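Local atomic coordinates of TRAP dicarboxylate transporter, DctP subunit (Sulfurospirillum deleyianum, PDB entry 4OVS), a protein that probably serves as the periplasmic solute-binding subunit of a TRAP transporter, capturing succinate or related dicarboxylates for uptake. Residues A[28-33]-A[84-89]; A[44-49]-A[261-266]; A[140-145]-A[235-240]. One frame throughout, in Å; residues are numbered along the deposited sequence.

In the fold
The three contacts appear to share one lobe. Contacts 1 and 3 share a sheet: A87 N of 84-89 lies 2.9 Å from I239 O of 235-240, a probable hydrogen bond. Contact 2 lies against both. F47 CE2 of its first helix packs 3.6 Å from I86 CD1 of contact 1. From its second helix, T264 OG1 lies 2.8 Å from D141 OD2 of contact 3, another probable hydrogen bond. Y236 of contact 3 reaches the bound succinate, about 3 Å away between nearest side-chain and ligand atoms. M88 of contact 1 is about 7 Å from the ligand. In contact 2 the Y266 side chain is about 10 Å from that of succinate-binding K40.

Contact 1. Residues A[28-33]-A[84-89]; sequences IKVTHV and AHIAMP
The carbonyl oxygen of K29 is gripped by two backbone donors. H85 N gives the stronger bond, 3.0 Å to K29 O. I86 N adds a weak one, 3.3 Å to the same oxygen. The amide of K29 is taken up as well: K29 N donates to H85 ND1 over 3.0 Å. H85 CG stands anti to its own carbonyl carbon (chi1 -55°), which carries the ring back beside the I28-K29 backbone. K29 N is tilted 35° from the plane of the H85 ring, while I28 CA sits at the ring edge. An alanine in place of H85 would remove the ring acceptor and is likely to leave the K29 amide without its mate. Further along, T31 N bonds I86 O at 3.0 Å, so V30 and I86 pair as parallel strands. Strand 26-31 lies between strands 59-64 and 86-87 in the sheet. This matches the central strand order of type II periplasmic binding proteins. On the V30 and I86 face, I28 CG2 meets I86 CD1 at 3.8 Å, and V30 CG1 touches the selenomethionine methyl M88 CE at 3.7 Å. M88 O in turn accepts a hydrogen bond from K40, a succinate-binding lysine. Where the strands part, one water spans the gap, donating to T31 O (2.7 Å) and accepting from M88 N (2.9 Å).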
loop_
_atom_site.group_PDB
_atom_site.type_symbol
_atom_site.label_atom_id
_atom_site.label_comp_id
_atom_site.label_asym_id
_atom_site.label_seq_id
_atom_site.Cartn_x
_atom_site.Cartn_y
_atom_site.Cartn_z
ATOM N N ILE A 28 21.190 0.493 -11.079
ATOM C CA ILE A 28 20.259 0.973 -10.039
ATOM C C ILE A 28 19.416 -0.224 -9.538
ATOM O O ILE A 28 18.893 -0.990 -10.361
ATOM C CB ILE A 28 19.252 2.057 -10.596
ATOM C CG1 ILE A 28 19.975 3.330 -11.014
ATOM C CG2 ILE A 28 18.188 2.427 -9.527
ATOM C CD1 ILE A 28 19.067 4.404 -11.612
ATOM N N LYS A 29 19.265 -0.355 -8.214
ATOM C CA LYS A 29 18.615 -1.488 -7.584
ATOM C C LYS A 29 17.347 -0.961 -6.959
ATOM O O LYS A 29 17.399 -0.130 -6.044
ATOM C CB LYS A 29 19.525 -2.112 -6.509
ATOM C CG LYS A 29 20.916 -2.404 -7.027
ATOM C CD LYS A 29 21.654 -3.416 -6.199
ATOM C CE LYS A 29 22.356 -2.819 -5.003
ATOM N NZ LYS A 29 23.139 -3.893 -4.278
ATOM N N VAL A 30 16.227 -1.457 -7.468
ATOM C CA VAL A 30 14.889 -1.182 -6.933
ATOM C C VAL A 30 14.423 -2.367 -6.089
ATOM O O VAL A 30 14.610 -3.517 -6.479
ATOM C CB VAL A 30 13.829 -1.000 -8.058
ATOM C CG1 VAL A 30 12.534 -0.728 -7.422
ATOM C CG2 VAL A 30 14.180 0.135 -9.008
ATOM N N THR A 31 13.804 -2.092 -4.944
ATOM C CA THR A 31 13.409 -3.146 -4.042
ATOM C C THR A 31 11.982 -2.902 -3.639
ATOM O O THR A 31 11.647 -1.806 -3.305
ATOM C CB THR A 31 14.323 -3.192 -2.799
ATOM O OG1 THR A 31 13.940 -4.249 -1.933
ATOM C CG2 THR A 31 14.297 -1.857 -1.984
ATOM N N HIS A 32 11.149 -3.939 -3.726
ATOM C CA HIS A 32 9.779 -3.905 -3.193
ATOM C C HIS A 32 9.285 -5.307 -2.793
ATOM O O HIS A 32 9.983 -6.320 -3.049
ATOM C CB HIS A 32 8.817 -3.228 -4.197
ATOM C CG HIS A 32 8.563 -3.998 -5.451
ATOM N ND1 HIS A 32 7.713 -5.079 -5.495
ATOM C CD2 HIS A 32 8.970 -3.786 -6.726
ATOM C CE1 HIS A 32 7.645 -5.532 -6.735
ATOM N NE2 HIS A 32 8.384 -4.756 -7.505
ATOM N N VAL A 33 8.113 -5.348 -2.146
ATOM C CA VAL A 33 7.623 -6.506 -1.464
ATOM C C VAL A 33 6.438 -7.225 -2.142
ATOM O O VAL A 33 5.956 -8.248 -1.623
ATOM C CB VAL A 33 7.211 -6.148 0.007
ATOM C CG1 VAL A 33 8.375 -5.485 0.800
ATOM C CG2 VAL A 33 6.010 -5.232 0.020
ATOM N N ALA A 84 20.252 -0.128 -1.206
ATOM C CA ALA A 84 19.192 -0.155 -2.195
ATOM C C ALA A 84 18.987 1.305 -2.557
ATOM O O ALA A 84 19.369 2.199 -1.795
ATOM C CB ALA A 84 17.932 -0.784 -1.617
ATOM N N HIS A 85 18.414 1.545 -3.725
ATOM C CA HIS A 85 18.391 2.866 -4.290
ATOM C C HIS A 85 17.002 3.439 -4.399
ATOM O O HIS A 85 16.803 4.625 -4.207
ATOM C CB HIS A 85 19.046 2.792 -5.661
ATOM C CG HIS A 85 20.420 2.219 -5.615
ATOM N ND1 HIS A 85 20.993 1.556 -6.675
ATOM C CD2 HIS A 85 21.357 2.246 -4.638
ATOM C CE1 HIS A 85 22.229 1.204 -6.358
ATOM N NE2 HIS A 85 22.473 1.617 -5.131
ATOM N N ILE A 86 16.041 2.596 -4.751
ATOM C CA ILE A 86 14.675 3.046 -5.021
ATOM C C ILE A 86 13.698 2.070 -4.390
ATOM O O ILE A 86 13.866 0.855 -4.471
ATOM C CB ILE A 86 14.403 3.210 -6.542
ATOM C CG1 ILE A 86 15.346 4.241 -7.134
ATOM C CG2 ILE A 86 12.991 3.712 -6.789
ATOM C CD1 ILE A 86 15.153 4.568 -8.549
ATOM N N ALA A 87 12.726 2.614 -3.679
ATOM C CA ALA A 87 11.677 1.836 -3.085
ATOM C C ALA A 87 10.281 2.479 -3.308
ATOM O O ALA A 87 10.166 3.645 -3.757
ATOM C CB ALA A 87 11.943 1.618 -1.648
HETATM N N MSE A 88 9.220 1.719 -3.030
HETATM C CA MSE A 88 7.852 2.236 -3.153
HETATM C C MSE A 88 6.937 1.796 -2.016
HETATM O O MSE A 88 5.933 1.115 -2.238
HETATM C CB MSE A 88 7.270 1.847 -4.477
HETATM C CG MSE A 88 8.032 2.291 -5.679
HETATM SE SE MSE A 88 9.280 0.886 -6.275
HETATM C CE MSE A 88 9.735 1.630 -7.984
ATOM N N PRO A 89 7.293 2.155 -0.790
ATOM C CA PRO A 89 6.626 1.670 0.426
ATOM C C PRO A 89 5.219 2.164 0.556
ATOM O O PRO A 89 4.936 3.254 0.099
ATOM C CB PRO A 89 7.488 2.252 1.549
ATOM C CG PRO A 89 8.784 2.511 0.907
ATOM C CD PRO A 89 8.489 2.937 -0.468
HETATM O O HOH W 1 9.666 -0.864 -1.697
#

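Contact 2. Residues A[44-49]-A[261-266]; sequences ADFFAK and KEATEY
F46 lays its ring against Y266 and A263, and these three residues carry most of the contact. The two rings form an offset stack, with centroids 4.6 Å apart and planes at 27°. The overlap is partial. Y266 CG lies over one face of the F46 ring, and F46 CD2 lies over one face of the Y266 ring, each toward the rim. The nearest atoms are F46 CG and Y266 CD2, 3.6 Å apart. F46 CB also touches the same side of the tyrosine, 3.7 Å from Y266 CD2. F46 has CG anti to the backbone N (chi1 -173°), and this sends the ring across to the other helix.

A263 fills the place beside the stack. F46 CD1 approaches A263 CA at 3.8 Å. The methyl A263 CB meets F47 CB, also at 3.8 Å. The small alanine fits a close approach of the two helix axes, 8.6 Å between these short segments. The helices run roughly antiparallel, 150° between the segment directions. They are parts of helices 39-54 and 253-289, and the contact joins the long helix to the one that follows strand 26-31. The F47 ring itself turns inward to A259, M260 and the sheet.

Beyond these segments, E262 OE1 makes a salt bridge with R50 of helix 39-54, while its OE2 hydrogen-bonds Q258 on its own helix. Y266 OH has a weak hydrogen bond to E270. No hydrogen bond crosses between 44-49 and 261-266. The hold there is therefore dispersion and hydrophobic burial, and the E262-R50 pair adds a charged link just beyond.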
loop_
_atom_site.group_PDB
_atom_site.type_symbol
_atom_site.label_atom_id
_atom_site.label_comp_id
_atom_site.label_asym_id
_atom_site.label_seq_id
_atom_site.Cartn_x
_atom_site.Cartn_y
_atom_site.Cartn_z
ATOM N N ALA A 44 7.138 -0.761 -11.530
ATOM C CA ALA A 44 8.573 -0.812 -11.272
ATOM C C ALA A 44 9.326 -1.317 -12.517
ATOM O O ALA A 44 10.344 -0.762 -12.894
ATOM C CB ALA A 44 8.887 -1.727 -10.066
ATOM N N ASP A 45 8.795 -2.377 -13.150
ATOM C CA ASP A 45 9.401 -2.983 -14.349
ATOM C C ASP A 45 9.353 -2.032 -15.546
ATOM O O ASP A 45 10.299 -1.950 -16.344
ATOM C CB ASP A 45 8.710 -4.316 -14.707
ATOM C CG ASP A 45 9.161 -5.494 -13.822
ATOM O OD1 ASP A 45 10.249 -5.428 -13.190
ATOM O OD2 ASP A 45 8.422 -6.525 -13.850
ATOM N N PHE A 46 8.304 -1.252 -15.632
ATOM C CA PHE A 46 8.199 -0.243 -16.694
ATOM C C PHE A 46 9.236 0.854 -16.471
ATOM O O PHE A 46 9.975 1.223 -17.375
ATOM C CB PHE A 46 6.775 0.310 -16.739
ATOM C CG PHE A 46 6.521 1.209 -17.880
ATOM C CD1 PHE A 46 6.719 2.559 -17.740
ATOM C CD2 PHE A 46 6.154 0.727 -19.116
ATOM C CE1 PHE A 46 6.510 3.442 -18.796
ATOM C CE2 PHE A 46 5.964 1.614 -20.187
ATOM C CZ PHE A 46 6.139 2.970 -20.004
ATOM N N PHE A 47 9.333 1.336 -15.252
ATOM C CA PHE A 47 10.452 2.260 -14.897
ATOM C C PHE A 47 11.768 1.730 -15.327
ATOM O O PHE A 47 12.526 2.413 -16.008
ATOM C CB PHE A 47 10.471 2.483 -13.422
ATOM C CG PHE A 47 11.682 3.219 -12.922
ATOM C CD1 PHE A 47 11.882 4.574 -13.251
ATOM C CD2 PHE A 47 12.603 2.600 -12.095
ATOM C CE1 PHE A 47 12.979 5.238 -12.796
ATOM C CE2 PHE A 47 13.694 3.302 -11.614
ATOM C CZ PHE A 47 13.871 4.617 -11.951
ATOM N N ALA A 48 12.039 0.463 -15.004
ATOM C CA ALA A 48 13.340 -0.107 -15.294
ATOM C C ALA A 48 13.619 -0.137 -16.790
ATOM O O ALA A 48 14.695 0.252 -17.268
ATOM C CB ALA A 48 13.414 -1.546 -14.716
ATOM N N LYS A 49 12.638 -0.569 -17.541
ATOM C CA LYS A 49 12.752 -0.602 -18.992
ATOM C C LYS A 49 12.999 0.799 -19.595
ATOM O O LYS A 49 13.821 0.967 -20.496
ATOM C CB LYS A 49 11.459 -1.170 -19.559
ATOM C CG LYS A 49 11.532 -1.472 -21.031
ATOM C CD LYS A 49 10.138 -1.823 -21.608
ATOM C CE LYS A 49 9.379 -0.597 -22.135
ATOM N NZ LYS A 49 8.164 -0.930 -22.987
ATOM N N LYS A 261 8.425 9.606 -14.031
ATOM C CA LYS A 261 7.195 10.300 -14.389
ATOM C C LYS A 261 6.271 9.428 -15.278
ATOM O O LYS A 261 5.088 9.268 -15.012
ATOM C CB LYS A 261 7.537 11.630 -15.094
ATOM C CG LYS A 261 6.329 12.550 -15.330
ATOM C CD LYS A 261 6.705 13.722 -16.278
ATOM C CE LYS A 261 5.551 14.690 -16.568
ATOM N NZ LYS A 261 5.070 15.486 -15.373
ATOM N N GLU A 262 6.836 8.903 -16.349
ATOM C CA GLU A 262 6.108 8.046 -17.263
ATOM C C GLU A 262 5.566 6.808 -16.554
ATOM O O GLU A 262 4.415 6.400 -16.771
ATOM C CB GLU A 262 7.029 7.655 -18.421
ATOM C CG GLU A 262 7.394 8.804 -19.248
ATOM C CD GLU A 262 8.219 8.449 -20.477
ATOM O OE1 GLU A 262 8.210 7.268 -20.893
ATOM O OE2 GLU A 262 8.853 9.363 -21.035
ATOM N N ALA A 263 6.368 6.250 -15.658
ATOM C CA ALA A 263 6.038 5.030 -14.961
ATOM C C ALA A 263 4.911 5.252 -13.966
ATOM O O ALA A 263 4.072 4.372 -13.748
ATOM C CB ALA A 263 7.274 4.454 -14.252
ATOM N N THR A 264 4.866 6.455 -13.414
ATOM C CA THR A 264 3.820 6.832 -12.475
ATOM C C THR A 264 2.482 6.892 -13.228
ATOM O O THR A 264 1.492 6.349 -12.760
ATOM C CB THR A 264 4.155 8.199 -11.860
ATOM O OG1 THR A 264 5.351 8.094 -11.054
ATOM C CG2 THR A 264 3.045 8.697 -11.020
ATOM N N GLU A 265 2.481 7.521 -14.404
ATOM C CA GLU A 265 1.254 7.652 -15.252
ATOM C C GLU A 265 0.768 6.237 -15.619
ATOM O O GLU A 265 -0.419 5.929 -15.529
ATOM C CB GLU A 265 1.552 8.447 -16.526
ATOM C CG GLU A 265 0.579 8.120 -17.695
ATOM C CD GLU A 265 0.823 8.941 -18.974
ATOM O OE1 GLU A 265 1.981 8.940 -19.494
ATOM O OE2 GLU A 265 -0.160 9.573 -19.466
ATOM N N TYR A 266 1.718 5.372 -15.969
ATOM C CA TYR A 266 1.419 4.003 -16.388
ATOM C C TYR A 266 0.882 3.167 -15.220
ATOM O O TYR A 266 -0.111 2.474 -15.346
ATOM C CB TYR A 266 2.668 3.363 -16.962
ATOM C CG TYR A 266 2.502 1.900 -17.184
ATOM C CD1 TYR A 266 1.662 1.443 -18.173
ATOM C CD2 TYR A 266 3.187 0.978 -16.423
ATOM C CE1 TYR A 266 1.482 0.079 -18.397
ATOM C CE2 TYR A 266 3.028 -0.383 -16.635
ATOM C CZ TYR A 266 2.177 -0.823 -17.625
ATOM O OH TYR A 266 1.966 -2.159 -17.862
#

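Contact 3. Residues A[140-145]-A[235-240]; sequences LDYWDA and GYLVIM
W143 and Y236 form a hydrogen-bonded antiparallel pair, joining strands 137-152 and 233-241. Strand 233-241 runs antiparallel to its neighbour 86-87 too, as expected of the type II periplasmic binding fold. Both amides of the pair are satisfied: W143 N donates to Y236 O at 2.9 Å, and Y236 N returns a bond to W143 O at 2.9 Å. Y236 O also receives a CA-H contact from Y142 CA at 3.3 Å. At the other end L140 and D141 together face V238, a beta bulge. There L140 N bonds V238 O at 2.8 Å, and V238 N bonds D141 O at 3.0 Å, nearly straight at 172°. Other backbone atoms bond outside side chains: L140 O with K129 NZ, Y142 O with R268 NH2, and D144 N with E267 OE1. The polar side chains also find outside partners. W143 NE1 and D141 OD2 both bond T264 OG1, Y142 OH bonds G125 O, and D144 is held by Y233 and K113. Y236 OH hydrogen-bonds the bound succinate. Beside that hydroxyl, A145 CB packs 3.5 Å from Y236 OH. L237 CD1 lies over one face of the Y142 ring, 4.2 Å from its centroid. W143 CG stands anti to its carbonyl carbon (chi1 -75°), and this sets the indole against V238. V238 CG2 sits over its five-membered ring, 3.6 Å from the centroid and 11° off the normal.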
loop_
_atom_site.group_PDB
_atom_site.type_symbol
_atom_site.label_atom_id
_atom_site.label_comp_id
_atom_site.label_asym_id
_atom_site.label_seq_id
_atom_site.Cartn_x
_atom_site.Cartn_y
_atom_site.Cartn_z
ATOM N N LEU A 140 9.414 11.166 -4.422
ATOM C CA LEU A 140 8.998 11.453 -5.777
ATOM C C LEU A 140 7.468 11.428 -5.814
ATOM O O LEU A 140 6.844 12.281 -5.197
ATOM C CB LEU A 140 9.631 10.460 -6.749
ATOM C CG LEU A 140 11.142 10.465 -6.893
ATOM C CD1 LEU A 140 11.650 9.308 -7.726
ATOM C CD2 LEU A 140 11.572 11.723 -7.520
ATOM N N ASP A 141 6.854 10.443 -6.479
ATOM C CA ASP A 141 5.419 10.483 -6.794
ATOM C C ASP A 141 4.566 9.506 -5.969
ATOM O O ASP A 141 5.055 8.520 -5.495
ATOM C CB ASP A 141 5.170 9.998 -8.224
ATOM C CG ASP A 141 5.635 10.961 -9.278
ATOM O OD1 ASP A 141 5.227 12.154 -9.199
ATOM O OD2 ASP A 141 6.389 10.505 -10.199
ATOM N N TYR A 142 3.266 9.753 -5.885
ATOM C CA TYR A 142 2.365 8.758 -5.346
ATOM C C TYR A 142 1.860 7.788 -6.403
ATOM O O TYR A 142 1.506 8.207 -7.530
ATOM C CB TYR A 142 1.162 9.428 -4.710
ATOM C CG TYR A 142 1.486 10.292 -3.510
ATOM C CD1 TYR A 142 1.771 9.717 -2.301
ATOM C CD2 TYR A 142 1.462 11.672 -3.580
ATOM C CE1 TYR A 142 2.040 10.477 -1.184
ATOM C CE2 TYR A 142 1.749 12.456 -2.452
ATOM C CZ TYR A 142 2.028 11.845 -1.254
ATOM O OH TYR A 142 2.312 12.591 -0.107
ATOM N N TRP A 143 1.820 6.510 -5.995
ATOM C CA TRP A 143 1.251 5.377 -6.743
ATOM C C TRP A 143 0.046 4.781 -6.015
ATOM O O TRP A 143 -0.049 4.900 -4.799
ATOM C CB TRP A 143 2.300 4.296 -6.913
ATOM C CG TRP A 143 3.369 4.549 -7.924
ATOM C CD1 TRP A 143 3.667 5.729 -8.534
ATOM C CD2 TRP A 143 4.324 3.601 -8.399
ATOM N NE1 TRP A 143 4.720 5.551 -9.411
ATOM C CE2 TRP A 143 5.138 4.251 -9.344
ATOM C CE3 TRP A 143 4.544 2.229 -8.153
ATOM C CZ2 TRP A 143 6.148 3.589 -10.053
ATOM C CZ3 TRP A 143 5.519 1.591 -8.857
ATOM C CH2 TRP A 143 6.308 2.259 -9.804
ATOM N N ASP A 144 -0.862 4.114 -6.768
ATOM C CA ASP A 144 -2.162 3.630 -6.286
ATOM C C ASP A 144 -2.089 2.091 -6.134
ATOM O O ASP A 144 -1.485 1.434 -6.977
ATOM C CB ASP A 144 -3.217 3.896 -7.374
ATOM C CG ASP A 144 -4.614 3.524 -6.964
ATOM O OD1 ASP A 144 -4.892 3.303 -5.766
ATOM O OD2 ASP A 144 -5.487 3.476 -7.874
ATOM N N ALA A 145 -2.673 1.562 -5.074
ATOM C CA ALA A 145 -2.983 0.136 -5.011
ATOM C C ALA A 145 -4.474 -0.016 -5.116
ATOM O O ALA A 145 -4.952 -0.395 -6.150
ATOM C CB ALA A 145 -2.422 -0.558 -3.719
ATOM N N GLY A 235 -1.960 2.925 -0.603
ATOM C CA GLY A 235 -1.188 3.498 -1.698
ATOM C C GLY A 235 0.279 3.653 -1.304
ATOM O O GLY A 235 0.630 3.414 -0.160
ATOM N N TYR A 236 1.099 4.119 -2.245
ATOM C CA TYR A 236 2.546 4.139 -2.097
ATOM C C TYR A 236 3.153 5.534 -2.397
ATOM O O TYR A 236 2.598 6.313 -3.157
ATOM C CB TYR A 236 3.134 3.153 -3.093
ATOM C CG TYR A 236 2.454 1.795 -3.167
ATOM C CD1 TYR A 236 2.681 0.848 -2.180
ATOM C CD2 TYR A 236 1.613 1.445 -4.232
ATOM C CE1 TYR A 236 2.092 -0.408 -2.209
ATOM C CE2 TYR A 236 1.020 0.156 -4.280
ATOM C CZ TYR A 236 1.286 -0.756 -3.268
ATOM O OH TYR A 236 0.719 -2.000 -3.225
ATOM N N LEU A 237 4.302 5.823 -1.795
ATOM C CA LEU A 237 5.099 6.993 -2.143
ATOM C C LEU A 237 6.438 6.458 -2.615
ATOM O O LEU A 237 7.114 5.706 -1.903
ATOM C CB LEU A 237 5.277 7.929 -0.972
ATOM C CG LEU A 237 6.281 9.063 -1.271
ATOM C CD1 LEU A 237 5.783 9.993 -2.355
ATOM C CD2 LEU A 237 6.584 9.827 -0.028
ATOM N N VAL A 238 6.782 6.760 -3.848
ATOM C CA VAL A 238 8.080 6.348 -4.397
ATOM C C VAL A 238 9.136 7.204 -3.734
ATOM O O VAL A 238 9.010 8.447 -3.684
ATOM C CB VAL A 238 8.112 6.528 -5.930
ATOM C CG1 VAL A 238 9.461 6.140 -6.541
ATOM C CG2 VAL A 238 7.012 5.724 -6.578
ATOM N N ILE A 239 10.150 6.534 -3.192
ATOM C CA ILE A 239 11.303 7.201 -2.621
ATOM C C ILE A 239 12.638 6.693 -3.123
ATOM O O ILE A 239 12.767 5.547 -3.548
ATOM C CB ILE A 239 11.362 7.105 -1.107
ATOM C CG1 ILE A 239 11.271 5.638 -0.679
ATOM C CG2 ILE A 239 10.255 7.950 -0.479
ATOM C CD1 ILE A 239 11.609 5.463 0.752
HETATM N N MSE A 240 13.641 7.560 -3.041
HETATM C CA MSE A 240 14.986 7.187 -3.426
HETATM C C MSE A 240 15.965 7.410 -2.286
HETATM O O MSE A 240 15.711 8.182 -1.363
HETATM C CB MSE A 240 15.452 7.946 -4.666
HETATM C CG MSE A 240 14.575 7.892 -5.852
HETATM SE SE MSE A 240 15.514 8.391 -7.526
HETATM C CE MSE A 240 15.625 10.349 -7.272
#